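Local coordinates for RegF protein (Neisseria gonorrhoeae, PDB 4HOJ) that binds glutathione as a glutathione transferase homologue and probably takes part in the bacterial stringent starvation response, at residues Met4-Gly9 with Val52-Glu57; Val45-Tyr49 with Leu60-Glu64; Leu131-Ser135 with Gly171-Leu177. One frame throughout, in Å; residues are numbered along the deposited sequence.

Contact 1 (Met4-Gly9 with Val52-Glu57); sequences MTLYSG and VPVLVE. With GSH (glutathione), chain C.
The Tyr7 ring meets Val54-Val56 with its edge: Val54 O lies in the ring plane there, 3.8 Å from Tyr7 CD1, and a methyl of Val56 reaches the same margin, CG2 standing 3.8 Å from Tyr7 CE1. Chi1 of -69° turns the ring away from its own carbonyl carbon and lets it run along the neighbouring strand. Met46 of helix 41-46 packs against Tyr7 and Val56 on this side of the sheet. Underneath, strands 5-8 and 54-57 run antiparallel at 162°, the central pair of the thioredoxin-like glutathione-binding domain. Thr5 and Val56 form one hydrogen-bonded pair and Tyr7 and Val54 the next; Tyr7 N gives to Val54 O at 2.8 Å, while the return bond from Val54 N to Tyr7 O is longer, 3.2 Å. On the face that carries Leu6 and Leu55, Leu55 CD1 meets Met4 CG at 3.6 Å, and Leu6 lies beside Pro53, both pointing the same way. Tyr71 of helix 65-75 touches Met4 and Leu55 here, and its hydroxyl bonds Glu57 OE1. The peptide bond before Pro53 is cis, the hallmark of the thioredoxin fold at this position. Just ahead of it Val52 pairs with glutathione like one more strand: its N gives to ligand O2, and its O takes ligand N2 in a nearly straight bond of 2.8 Å, 165° at the hydrogen.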
ATOM      1  N   MET A   4      15.953  -0.327  18.125  1.00 26.10           N
ATOM      2  CA  MET A   4      15.352  -0.601  16.808  1.00 20.91           C
ATOM      3  C   MET A   4      16.188  -1.613  16.036  1.00 19.29           C
ATOM      4  O   MET A   4      17.383  -1.373  15.798  1.00 19.13           O
ATOM      5  CB  MET A   4      15.303   0.683  16.008  1.00 26.25           C
ATOM      6  CG  MET A   4      14.711   0.524  14.659  1.00 25.28           C
ATOM      7  SD  MET A   4      14.394   2.094  13.792  1.00 23.17           S
ATOM      8  CE  MET A   4      13.108   2.829  14.740  1.00 27.13           C
ATOM      9  N   THR A   5      15.571  -2.715  15.629  1.00 15.05           N
ATOM     10  CA  THR A   5      16.274  -3.828  15.015  1.00 14.66           C
ATOM     11  C   THR A   5      15.635  -4.113  13.659  1.00 12.54           C
ATOM     12  O   THR A   5      14.423  -4.271  13.556  1.00 12.93           O
ATOM     13  CB  THR A   5      16.185  -5.078  15.881  1.00 18.83           C
ATOM     14  OG1 THR A   5      16.794  -4.799  17.145  1.00 19.45           O
ATOM     15  CG2 THR A   5      16.908  -6.282  15.237  1.00 19.52           C
ATOM     16  N   LEU A   6      16.430  -4.185  12.603  1.00 12.06           N
ATOM     17  CA  LEU A   6      15.991  -4.580  11.294  1.00 10.66           C
ATOM     18  C   LEU A   6      16.466  -5.974  10.992  1.00 11.06           C
ATOM     19  O   LEU A   6      17.690  -6.222  10.981  1.00 12.41           O
ATOM     20  CB  LEU A   6      16.543  -3.639  10.208  1.00 12.05           C
ATOM     21  CG  LEU A   6      16.051  -3.921   8.796  1.00  9.42           C
ATOM     22  CD1 LEU A   6      14.613  -3.452   8.672  1.00 11.51           C
ATOM     23  CD2 LEU A   6      16.943  -3.204   7.767  1.00 12.12           C
ATOM     24  N   TYR A   7      15.534  -6.861  10.680  1.00 10.96           N
ATOM     25  CA  TYR A   7      15.863  -8.175  10.157  1.00  8.93           C
ATOM     26  C   TYR A   7      15.938  -8.063   8.665  1.00  8.56           C
ATOM     27  O   TYR A   7      14.991  -7.619   8.020  1.00  9.07           O
ATOM     28  CB  TYR A   7      14.772  -9.159  10.586  1.00 11.22           C
ATOM     29  CG  TYR A   7      14.773  -9.443  12.070  1.00 13.12           C
ATOM     30  CD1 TYR A   7      14.117  -8.628  12.977  1.00 13.23           C
ATOM     31  CD2 TYR A   7      15.453 -10.526  12.561  1.00 17.88           C
ATOM     32  CE1 TYR A   7      14.111  -8.867  14.316  1.00 14.93           C
ATOM     33  CE2 TYR A   7      15.439 -10.803  13.909  1.00 25.07           C
ATOM     34  CZ  TYR A   7      14.781  -9.957  14.781  1.00 19.95           C
ATOM     35  OH  TYR A   7      14.797 -10.253  16.136  1.00 23.76           O
ATOM     36  N   SER A   8      17.116  -8.410   8.118  1.00  9.97           N
ATOM     37  CA  SER A   8      17.442  -8.028   6.734  1.00  9.05           C
ATOM     38  C   SER A   8      18.099  -9.186   6.000  1.00  8.96           C
ATOM     39  O   SER A   8      18.886  -9.901   6.598  1.00 11.14           O
ATOM     40  CB  SER A   8      18.447  -6.862   6.825  1.00 10.34           C
ATOM     41  OG  SER A   8      19.030  -6.632   5.542  1.00 11.31           O
ATOM     42  N   GLY A   9      17.769  -9.364   4.735  1.00  9.09           N
ATOM     43  CA  GLY A   9      18.519 -10.294   3.893  1.00  9.57           C
ATOM     44  C   GLY A   9      19.643  -9.573   3.169  1.00  9.35           C
ATOM     45  O   GLY A   9      19.442  -8.476   2.639  1.00  8.83           O
ATOM     46  N   VAL A  52      11.749 -11.234   4.960  1.00  9.65           N
ATOM     47  CA  VAL A  52      12.413  -9.996   5.369  1.00  9.30           C
ATOM     48  C   VAL A  52      12.079  -8.893   4.363  1.00  7.55           C
ATOM     49  O   VAL A  52      11.764  -9.184   3.208  1.00  9.00           O
ATOM     50  CB  VAL A  52      13.966 -10.182   5.447  1.00  7.89           C
ATOM     51  CG1 VAL A  52      14.261 -11.084   6.610  1.00 11.69           C
ATOM     52  CG2 VAL A  52      14.520 -10.724   4.123  1.00 10.41           C
ATOM     53  N   PRO A  53      12.118  -7.626   4.781  1.00  7.09           N
ATOM     54  CA  PRO A  53      12.544  -7.166   6.101  1.00  7.52           C
ATOM     55  C   PRO A  53      11.443  -7.160   7.138  1.00  7.35           C
ATOM     56  O   PRO A  53      10.207  -7.144   6.843  1.00  8.67           O
ATOM     57  CB  PRO A  53      12.941  -5.709   5.842  1.00  8.53           C
ATOM     58  CG  PRO A  53      12.032  -5.279   4.649  1.00  8.22           C
ATOM     59  CD  PRO A  53      12.044  -6.547   3.781  1.00  7.79           C
ATOM     60  N   VAL A  54      11.846  -7.174   8.415  1.00  7.13           N
ATOM     61  CA  VAL A  54      10.981  -6.939   9.573  1.00  7.61           C
ATOM     62  C   VAL A  54      11.671  -5.886  10.432  1.00  8.08           C
ATOM     63  O   VAL A  54      12.926  -5.901  10.560  1.00  9.04           O
ATOM     64  CB  VAL A  54      10.807  -8.215  10.380  1.00  8.39           C
ATOM     65  CG1 VAL A  54      10.099  -7.978  11.715  1.00 11.74           C
ATOM     66  CG2 VAL A  54      10.018  -9.238   9.534  1.00 11.23           C
ATOM     67  N   LEU A  55      10.942  -4.934  10.994  1.00 10.36           N
ATOM     68  CA  LEU A  55      11.503  -4.024  11.958  1.00  9.61           C
ATOM     69  C   LEU A  55      10.861  -4.279  13.304  1.00 11.59           C
ATOM     70  O   LEU A  55       9.609  -4.394  13.404  1.00 12.29           O
ATOM     71  CB  LEU A  55      11.256  -2.594  11.521  1.00 11.02           C
ATOM     72  CG  LEU A  55      11.975  -1.518  12.345  1.00 11.16           C
ATOM     73  CD1 LEU A  55      13.437  -1.376  11.867  1.00 13.37           C
ATOM     74  CD2 LEU A  55      11.281  -0.160  12.251  1.00 16.20           C
ATOM     75  N   VAL A  56      11.683  -4.341  14.349  1.00 13.57           N
ATOM     76  CA  VAL A  56      11.195  -4.446  15.715  1.00 14.70           C
ATOM     77  C   VAL A  56      11.684  -3.270  16.507  1.00 13.99           C
ATOM     78  O   VAL A  56      12.889  -2.965  16.504  1.00 15.98           O
ATOM     79  CB  VAL A  56      11.639  -5.774  16.384  1.00 13.86           C
ATOM     80  CG1 VAL A  56      11.201  -5.812  17.872  1.00 19.05           C
ATOM     81  CG2 VAL A  56      11.062  -6.962  15.599  1.00 15.77           C
ATOM     82  N   GLU A  57      10.791  -2.579  17.200  1.00 15.49           N
ATOM     83  CA  GLU A  57      11.233  -1.587  18.171  1.00 19.58           C
ATOM     84  C   GLU A  57      10.348  -1.730  19.384  1.00 22.16           C
ATOM     85  O   GLU A  57       9.132  -1.464  19.324  1.00 20.97           O
ATOM     86  CB  GLU A  57      11.140  -0.176  17.600  1.00 18.59           C
ATOM     87  CG  GLU A  57      11.707   0.810  18.580  1.00 18.88           C
ATOM     88  CD  GLU A  57      11.723   2.251  18.098  1.00 23.22           C
ATOM     89  OE1 GLU A  57      10.991   2.599  17.144  1.00 25.62           O
ATOM     90  OE2 GLU A  57      12.490   3.043  18.714  1.00 33.02           O
TER
HETATM   91  N1  GSH C 302       6.384  -6.937   0.002  1.00  8.53           N
HETATM   92  CA1 GSH C 302       7.621  -7.271   0.766  1.00  7.63           C
HETATM   93  C1  GSH C 302       8.280  -6.029   1.242  1.00  8.54           C
HETATM   94  O11 GSH C 302       8.918  -6.031   2.325  1.00  7.72           O
HETATM   95  O12 GSH C 302       8.198  -5.023   0.514  1.00  8.37           O
HETATM   96  CB1 GSH C 302       8.545  -8.191  -0.044  1.00  7.95           C
HETATM   97  CG1 GSH C 302       9.699  -8.772   0.782  1.00  8.15           C
HETATM   98  CD1 GSH C 302      10.347  -9.926   0.042  1.00  8.69           C
HETATM   99  OE1 GSH C 302      10.015 -10.294  -1.062  1.00 10.33           O
HETATM  100  N2  GSH C 302      11.406 -10.473   0.752  1.00  9.21           N
HETATM  101  CA2 GSH C 302      12.102 -11.623   0.177  1.00  8.37           C
HETATM  102  C2  GSH C 302      11.903 -12.762   1.145  1.00  9.32           C
HETATM  103  O2  GSH C 302      11.926 -12.713   2.364  1.00  9.35           O
HETATM  104  CB2 GSH C 302      13.575 -11.456   0.018  1.00  8.66           C
HETATM  105  SG2 GSH C 302      14.041 -10.069  -0.979  1.00 15.37           S
HETATM  106  N3  GSH C 302      11.795 -14.057   0.485  1.00 13.15           N
HETATM  107  CA3 GSH C 302      11.598 -15.273   1.253  1.00 15.15           C
HETATM  108  C3  GSH C 302      10.273 -15.842   0.852  1.00 22.53           C
HETATM  109  O31 GSH C 302       9.400 -15.263   0.119  1.00 21.09           O
HETATM  110  O32 GSH C 302      10.028 -16.980   1.315  1.00 25.27           O

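Contact 2 (Val45-Tyr49 with Leu60-Glu64); sequences VMNPY and LVLHE. With GSH (glutathione), chain C.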
ATOM      1  N   VAL A  45       6.754 -15.837  13.170  1.00 15.02           N
ATOM      2  CA  VAL A  45       5.960 -15.308  14.274  1.00 16.79           C
ATOM      3  C   VAL A  45       5.854 -13.788  14.110  1.00 18.21           C
ATOM      4  O   VAL A  45       4.791 -13.194  14.351  1.00 19.98           O
ATOM      5  CB  VAL A  45       6.632 -15.657  15.605  1.00 19.95           C
ATOM      6  CG1 VAL A  45       5.849 -15.044  16.780  1.00 21.13           C
ATOM      7  CG2 VAL A  45       6.680 -17.182  15.784  1.00 20.17           C
ATOM      8  N   MET A  46       6.937 -13.144  13.688  1.00 15.00           N
ATOM      9  CA  MET A  46       6.954 -11.687  13.484  1.00 14.29           C
ATOM     10  C   MET A  46       6.190 -11.285  12.229  1.00 14.80           C
ATOM     11  O   MET A  46       5.620 -10.192  12.148  1.00 16.73           O
ATOM     12  CB  MET A  46       8.412 -11.178  13.368  1.00 14.81           C
ATOM     13  CG  MET A  46       9.176 -11.181  14.696  1.00 17.68           C
ATOM     14  SD  MET A  46      10.823 -10.521  14.583  1.00 18.44           S
ATOM     15  CE  MET A  46      11.584 -11.738  13.517  1.00 24.18           C
ATOM     16  N   ASN A  47       6.225 -12.112  11.206  1.00 12.34           N
ATOM     17  CA  ASN A  47       5.713 -11.747   9.907  1.00 11.98           C
ATOM     18  C   ASN A  47       4.983 -12.975   9.372  1.00 12.57           C
ATOM     19  O   ASN A  47       5.614 -13.961   9.026  1.00 14.43           O
ATOM     20  CB  ASN A  47       6.878 -11.369   8.964  1.00 11.92           C
ATOM     21  CG  ASN A  47       6.392 -11.013   7.559  1.00 10.54           C
ATOM     22  OD1 ASN A  47       5.172 -11.085   7.267  1.00 10.66           O
ATOM     23  ND2 ASN A  47       7.297 -10.662   6.678  1.00 11.14           N
ATOM     24  N   PRO A  48       3.652 -12.930   9.234  1.00 14.17           N
ATOM     25  CA  PRO A  48       2.978 -14.151   8.756  1.00 16.16           C
ATOM     26  C   PRO A  48       3.337 -14.536   7.332  1.00 14.15           C
ATOM     27  O   PRO A  48       3.165 -15.704   6.952  1.00 18.11           O
ATOM     28  CB  PRO A  48       1.480 -13.792   8.843  1.00 18.37           C
ATOM     29  CG  PRO A  48       1.457 -12.360   8.701  1.00 20.25           C
ATOM     30  CD  PRO A  48       2.692 -11.829   9.450  1.00 17.36           C
ATOM     31  N   TYR A  49       3.935 -13.612   6.579  1.00 12.07           N
ATOM     32  CA  TYR A  49       4.435 -13.967   5.254  1.00 12.10           C
ATOM     33  C   TYR A  49       5.837 -14.564   5.251  1.00 10.32           C
ATOM     34  O   TYR A  49       6.306 -14.977   4.194  1.00 12.30           O
ATOM     35  CB  TYR A  49       4.390 -12.753   4.321  1.00 13.30           C
ATOM     36  CG  TYR A  49       3.032 -12.107   4.324  1.00 14.29           C
ATOM     37  CD1 TYR A  49       1.895 -12.830   4.019  1.00 23.94           C
ATOM     38  CD2 TYR A  49       2.866 -10.792   4.713  1.00 18.76           C
ATOM     39  CE1 TYR A  49       0.641 -12.221   4.058  1.00 23.23           C
ATOM     40  CE2 TYR A  49       1.616 -10.187   4.748  1.00 21.95           C
ATOM     41  CZ  TYR A  49       0.541 -10.910   4.425  1.00 18.50           C
ATOM     42  OH  TYR A  49      -0.719 -10.265   4.481  1.00 24.54           O
ATOM     43  N   LEU A  60       6.639  -2.891  19.162  1.00 17.89           N
ATOM     44  CA  LEU A  60       6.179  -2.735  17.785  1.00 17.05           C
ATOM     45  C   LEU A  60       6.887  -3.686  16.843  1.00 18.67           C
ATOM     46  O   LEU A  60       8.123  -3.726  16.793  1.00 18.06           O
ATOM     47  CB  LEU A  60       6.452  -1.313  17.307  1.00 20.74           C
ATOM     48  CG  LEU A  60       6.141  -1.011  15.847  1.00 23.43           C
ATOM     49  CD1 LEU A  60       4.677  -1.108  15.538  1.00 20.11           C
ATOM     50  CD2 LEU A  60       6.672   0.340  15.459  1.00 25.57           C
ATOM     51  N   VAL A  61       6.123  -4.434  16.051  1.00 14.39           N
ATOM     52  CA  VAL A  61       6.680  -5.291  15.013  1.00 14.76           C
ATOM     53  C   VAL A  61       6.053  -4.913  13.673  1.00 12.51           C
ATOM     54  O   VAL A  61       4.811  -4.982  13.544  1.00 16.08           O
ATOM     55  CB  VAL A  61       6.332  -6.743  15.292  1.00 14.17           C
ATOM     56  CG1 VAL A  61       6.927  -7.636  14.226  1.00 16.84           C
ATOM     57  CG2 VAL A  61       6.903  -7.149  16.665  1.00 20.70           C
ATOM     58  N   LEU A  62       6.846  -4.525  12.685  1.00  9.89           N
ATOM     59  CA  LEU A  62       6.343  -4.193  11.348  1.00 10.98           C
ATOM     60  C   LEU A  62       7.001  -5.050  10.300  1.00  8.33           C
ATOM     61  O   LEU A  62       8.211  -5.322  10.370  1.00  9.98           O
ATOM     62  CB  LEU A  62       6.641  -2.743  11.005  1.00 10.37           C
ATOM     63  CG  LEU A  62       5.963  -1.703  11.882  1.00 10.85           C
ATOM     64  CD1 LEU A  62       6.465  -0.321  11.426  1.00 12.97           C
ATOM     65  CD2 LEU A  62       4.426  -1.752  11.720  1.00 11.53           C
ATOM     66  N   HIS A  63       6.268  -5.430   9.257  1.00  8.54           N
ATOM     67  CA  HIS A  63       6.860  -5.925   8.021  1.00  9.27           C
ATOM     68  C   HIS A  63       6.293  -5.043   6.904  1.00  8.39           C
ATOM     69  O   HIS A  63       5.528  -4.104   7.165  1.00  8.82           O
ATOM     70  CB  HIS A  63       6.548  -7.420   7.837  1.00  9.42           C
ATOM     71  CG  HIS A  63       5.088  -7.779   7.967  1.00  9.13           C
ATOM     72  ND1 HIS A  63       4.210  -7.835   6.897  1.00 10.34           N
ATOM     73  CD2 HIS A  63       4.364  -8.118   9.059  1.00 10.65           C
ATOM     74  CE1 HIS A  63       3.002  -8.160   7.344  1.00 11.79           C
ATOM     75  NE2 HIS A  63       3.063  -8.336   8.653  1.00 14.02           N
ATOM     76  N   GLU A  64       6.698  -5.383   5.683  1.00  7.89           N
ATOM     77  CA  GLU A  64       6.439  -4.649   4.449  1.00  7.76           C
ATOM     78  C   GLU A  64       7.311  -3.414   4.396  1.00  7.26           C
ATOM     79  O   GLU A  64       7.123  -2.407   5.104  1.00  8.75           O
ATOM     80  CB  GLU A  64       4.958  -4.268   4.344  1.00  9.09           C
ATOM     81  CG  GLU A  64       4.570  -3.724   2.974  1.00 11.59           C
ATOM     82  CD  GLU A  64       4.707  -4.707   1.835  1.00 12.97           C
ATOM     83  OE1 GLU A  64       4.913  -5.900   2.072  1.00 10.09           O
ATOM     84  OE2 GLU A  64       4.480  -4.236   0.688  1.00 15.19           O
TER
HETATM   85  N1  GSH C 302       6.384  -6.937   0.002  1.00  8.53           N
HETATM   86  CA1 GSH C 302       7.621  -7.271   0.766  1.00  7.63           C
HETATM   87  C1  GSH C 302       8.280  -6.029   1.242  1.00  8.54           C
HETATM   88  O11 GSH C 302       8.918  -6.031   2.325  1.00  7.72           O
HETATM   89  O12 GSH C 302       8.198  -5.023   0.514  1.00  8.37           O
HETATM   90  CB1 GSH C 302       8.545  -8.191  -0.044  1.00  7.95           C
HETATM   91  CG1 GSH C 302       9.699  -8.772   0.782  1.00  8.15           C
HETATM   92  CD1 GSH C 302      10.347  -9.926   0.042  1.00  8.69           C
HETATM   93  OE1 GSH C 302      10.015 -10.294  -1.062  1.00 10.33           O
HETATM   94  N2  GSH C 302      11.406 -10.473   0.752  1.00  9.21           N
HETATM   95  CA2 GSH C 302      12.102 -11.623   0.177  1.00  8.37           C
HETATM   96  C2  GSH C 302      11.903 -12.762   1.145  1.00  9.32           C
HETATM   97  O2  GSH C 302      11.926 -12.713   2.364  1.00  9.35           O
HETATM   98  CB2 GSH C 302      13.575 -11.456   0.018  1.00  8.66           C
HETATM   99  SG2 GSH C 302      14.041 -10.069  -0.979  1.00 15.37           S
HETATM  100  N3  GSH C 302      11.795 -14.057   0.485  1.00 13.15           N
HETATM  101  CA3 GSH C 302      11.598 -15.273   1.253  1.00 15.15           C
HETATM  102  C3  GSH C 302      10.273 -15.842   0.852  1.00 22.53           C
HETATM  103  O31 GSH C 302       9.400 -15.263   0.119  1.00 21.09           O
HETATM  104  O32 GSH C 302      10.028 -16.980   1.315  1.00 25.27           O
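Asn47 OD1 takes a backbone N-H on one side and rests on the His63 ring on roughly the opposite side. Tyr49 N gives to it at 2.9 Å, with the donor standing 58° out of the carbonyl plane; the bond closes an Asx turn just after helix 41-46. The same oxygen sits over the middle of the His63 imidazole, 3.3 Å above its plane. Amide and ring are stacked, their planes only 10° apart, although the two side chains cross at about a right angle. Asn47 OD1 also comes within 3.4 Å of His63 ND1, but the angle is too poor for a hydrogen bond, and the contact is one of flat surfaces. The other end of the amide is fixed as well: Asn47 ND2 gives to Gln51 O, and with both ends engaged the flip of the amide is set. His63 reaches this place with CG between its backbone N and carbonyl carbon, chi1 51°, which lifts the ring from strand 60-63 toward the turn. Around the ring, Pro48 CD approaches His63 NE2 at 3.6 Å and Tyr49 CE2 approaches His63 CE1 at 3.6 Å, the Tyr49 and His63 planes being nearly perpendicular. Strand 60-63 is an outer strand of the four-stranded sheet in the N-terminal, thioredoxin-like domain, and this packing ties the connection after helix 41-46 to it. Farther back, Met46 CB rests on Val61 CG1 at 3.9 Å. Lys101 of the second subunit makes a cation-pi contact with the Tyr49 ring, and Arg98 of that subunit packs on Pro48. At the far end of the strand, Glu64, the N-cap of helix 65-75, takes the amino group of glutathione, N1 to Glu64 OE1, at 2.7 Å.

Contact 3 (Leu131-Ser135 with Gly171-Leu177); sequences LTMLS and GKSAAPL
In the all-helical C-terminal domain of the glutathione transferase fold, the end of helix 117-134 meets the turn that leads into helix 175-185. Two side-chain hydroxyls of the first segment accept backbone N-H groups of the second. Gly171 N gives to Thr132 OG1 at 3.2 Å in a nearly straight bond, 165° at the hydrogen, and that hydroxyl is also bonded to Gly128 O one helical turn back. The other donor, Leu177 N in the first turn of helix 175-185, reaches Ser135 OG at 3.2 Å but more bent, 140°. With chi1 173° swinging it clear of its own backbone N, Ser135 OG reaches across to Ala174 CA at 3.4 Å, with Pro176 CB close by. A water also joins the segments, giving to Thr132 O at 2.9 Å and hydrogen-bonded to Ser173 OG at 2.6 Å. The apolar part falls to Leu177, whose CD2 branch rests on Leu131 CB at 3.7 Å. Beyond the two segments, Leu103, Leu163 and Leu170 touch Leu131, so the junction of helices 117-134 and 175-185 is continuous with the loops that follow helices 86-102 and 151-161.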
ATOM      1  N   LEU A 131      10.835   0.751 -16.780  1.00 17.35           N
ATOM      2  CA  LEU A 131      11.809   1.770 -16.428  1.00 19.30           C
ATOM      3  C   LEU A 131      12.065   2.685 -17.617  1.00 23.14           C
ATOM      4  O   LEU A 131      12.253   3.888 -17.423  1.00 22.81           O
ATOM      5  CB  LEU A 131      13.115   1.131 -15.938  1.00 17.12           C
ATOM      6  CG  LEU A 131      12.981   0.459 -14.560  1.00 16.31           C
ATOM      7  CD1 LEU A 131      14.277  -0.262 -14.159  1.00 16.74           C
ATOM      8  CD2 LEU A 131      12.570   1.390 -13.438  1.00 16.05           C
ATOM      9  N   THR A 132      12.094   2.129 -18.832  1.00 19.96           N
ATOM     10  CA  THR A 132      12.333   2.933 -20.028  1.00 22.57           C
ATOM     11  C   THR A 132      11.213   3.952 -20.155  1.00 29.08           C
ATOM     12  O   THR A 132      11.450   5.114 -20.478  1.00 29.57           O
ATOM     13  CB  THR A 132      12.483   2.062 -21.301  1.00 25.23           C
ATOM     14  OG1 THR A 132      13.624   1.205 -21.129  1.00 27.16           O
ATOM     15  CG2 THR A 132      12.694   2.943 -22.535  1.00 28.56           C
ATOM     16  N   MET A 133       9.988   3.541 -19.866  1.00 27.04           N
ATOM     17  CA  MET A 133       8.890   4.463 -20.068  1.00 31.63           C
ATOM     18  C   MET A 133       8.861   5.535 -19.001  1.00 27.98           C
ATOM     19  O   MET A 133       8.438   6.662 -19.276  1.00 35.16           O
ATOM     20  CB  MET A 133       7.552   3.734 -20.168  1.00 34.46           C
ATOM     21  CG  MET A 133       7.510   2.788 -21.350  1.00 43.07           C
ATOM     22  SD  MET A 133       6.032   1.775 -21.318  1.00 65.34           S
ATOM     23  CE  MET A 133       4.811   3.023 -20.954  1.00 47.33           C
ATOM     24  N   LEU A 134       9.302   5.174 -17.800  1.00 26.53           N
ATOM     25  CA  LEU A 134       9.381   6.097 -16.683  1.00 21.39           C
ATOM     26  C   LEU A 134      10.519   7.105 -16.804  1.00 23.51           C
ATOM     27  O   LEU A 134      10.472   8.155 -16.195  1.00 25.56           O
ATOM     28  CB  LEU A 134       9.455   5.324 -15.362  1.00 30.69           C
ATOM     29  CG  LEU A 134       8.121   4.612 -15.102  1.00 39.98           C
ATOM     30  CD1 LEU A 134       8.267   3.638 -13.958  1.00 42.06           C
ATOM     31  CD2 LEU A 134       6.978   5.616 -14.842  1.00 42.79           C
ATOM     32  N   SER A 135      11.525   6.789 -17.612  1.00 27.65           N
ATOM     33  CA  SER A 135      12.718   7.620 -17.660  1.00 30.46           C
ATOM     34  C   SER A 135      12.489   9.126 -17.912  1.00 30.71           C
ATOM     35  O   SER A 135      13.084   9.954 -17.226  1.00 33.52           O
ATOM     36  CB  SER A 135      13.773   7.027 -18.605  1.00 28.87           C
ATOM     37  OG  SER A 135      14.845   7.952 -18.755  1.00 31.89           O
ATOM     38  N   GLY A 171      16.298   0.877 -22.910  1.00 38.12           N
ATOM     39  CA  GLY A 171      16.459   1.622 -24.144  1.00 29.11           C
ATOM     40  C   GLY A 171      17.475   2.757 -24.007  1.00 29.89           C
ATOM     41  O   GLY A 171      17.724   3.277 -22.908  1.00 34.49           O
ATOM     42  N   LYS A 172      18.065   3.167 -25.125  1.00 47.64           N
ATOM     43  CA  LYS A 172      19.008   4.289 -25.108  1.00 44.12           C
ATOM     44  C   LYS A 172      18.335   5.598 -24.651  1.00 40.12           C
ATOM     45  O   LYS A 172      18.993   6.518 -24.160  1.00 39.24           O
ATOM     46  CB  LYS A 172      19.670   4.454 -26.477  1.00 52.45           C
ATOM     47  CG  LYS A 172      20.635   3.326 -26.827  1.00 54.99           C
ATOM     48  CD  LYS A 172      22.073   3.828 -26.903  1.00 59.27           C
ATOM     49  CE  LYS A 172      23.069   2.677 -27.052  1.00 60.54           C
ATOM     50  NZ  LYS A 172      23.178   1.852 -25.804  1.00 57.11           N
ATOM     51  N   SER A 173      17.015   5.655 -24.782  1.00 33.16           N
ATOM     52  CA  SER A 173      16.239   6.804 -24.349  1.00 38.23           C
ATOM     53  C   SER A 173      16.229   6.946 -22.833  1.00 38.83           C
ATOM     54  O   SER A 173      15.842   7.994 -22.303  1.00 41.15           O
ATOM     55  CB  SER A 173      14.803   6.681 -24.856  1.00 38.19           C
ATOM     56  OG  SER A 173      14.189   5.538 -24.277  1.00 38.15           O
ATOM     57  N   ALA A 174      16.640   5.882 -22.144  1.00 33.68           N
ATOM     58  CA  ALA A 174      16.645   5.871 -20.690  1.00 29.46           C
ATOM     59  C   ALA A 174      17.952   6.365 -20.079  1.00 29.70           C
ATOM     60  O   ALA A 174      18.176   6.206 -18.871  1.00 27.04           O
ATOM     61  CB  ALA A 174      16.295   4.486 -20.159  1.00 28.83           C
ATOM     62  N   ALA A 175      18.813   6.972 -20.883  1.00 30.37           N
ATOM     63  CA  ALA A 175      20.013   7.595 -20.330  1.00 30.63           C
ATOM     64  C   ALA A 175      19.739   8.514 -19.126  1.00 31.28           C
ATOM     65  O   ALA A 175      20.470   8.435 -18.134  1.00 29.40           O
ATOM     66  CB  ALA A 175      20.813   8.331 -21.413  1.00 34.66           C
ATOM     67  N   PRO A 176      18.664   9.334 -19.174  1.00 26.78           N
ATOM     68  CA  PRO A 176      18.374  10.199 -18.021  1.00 31.04           C
ATOM     69  C   PRO A 176      18.106   9.436 -16.728  1.00 26.32           C
ATOM     70  O   PRO A 176      18.566   9.865 -15.669  1.00 25.39           O
ATOM     71  CB  PRO A 176      17.121  10.962 -18.467  1.00 32.69           C
ATOM     72  CG  PRO A 176      17.296  11.098 -19.921  1.00 32.80           C
ATOM     73  CD  PRO A 176      17.878   9.774 -20.356  1.00 30.01           C
ATOM     74  N   LEU A 177      17.390   8.321 -16.812  1.00 22.37           N
ATOM     75  CA  LEU A 177      17.186   7.474 -15.647  1.00 21.59           C
ATOM     76  C   LEU A 177      18.522   6.949 -15.092  1.00 21.77           C
ATOM     77  O   LEU A 177      18.729   6.847 -13.873  1.00 18.87           O
ATOM     78  CB  LEU A 177      16.270   6.316 -16.017  1.00 21.08           C
ATOM     79  CG  LEU A 177      16.000   5.354 -14.863  1.00 25.55           C
ATOM     80  CD1 LEU A 177      15.220   6.049 -13.771  1.00 28.84           C
ATOM     81  CD2 LEU A 177      15.313   4.074 -15.352  1.00 27.25           C
TER
HETATM   82  O   HOH W   1      12.780   6.743 -22.420  1.00 45.13           O

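Contacts 1 and 2 share one sheet and one ligand: their centres are 9 Å apart, strands 54-57 and 60-63 are neighbours, with Leu55 N probably bonded to Leu62 O, and both touch glutathione. Contact 1, partly buried with none of its touching residues exposed, is backbone pairing between inner strands; contact 2, at the sheet's outer strand and facing the second subunit, works through side chains, an amide on an imidazole, with aromatic and apolar neighbours. Contact 3 lies across the chain's centre in the C-terminal domain, about 33 Å from contact 1 and 35 Å from contact 2, centre to centre. It joins helix ends near the surface, where hydroxyls and a water do what strand pairing does in contact 1.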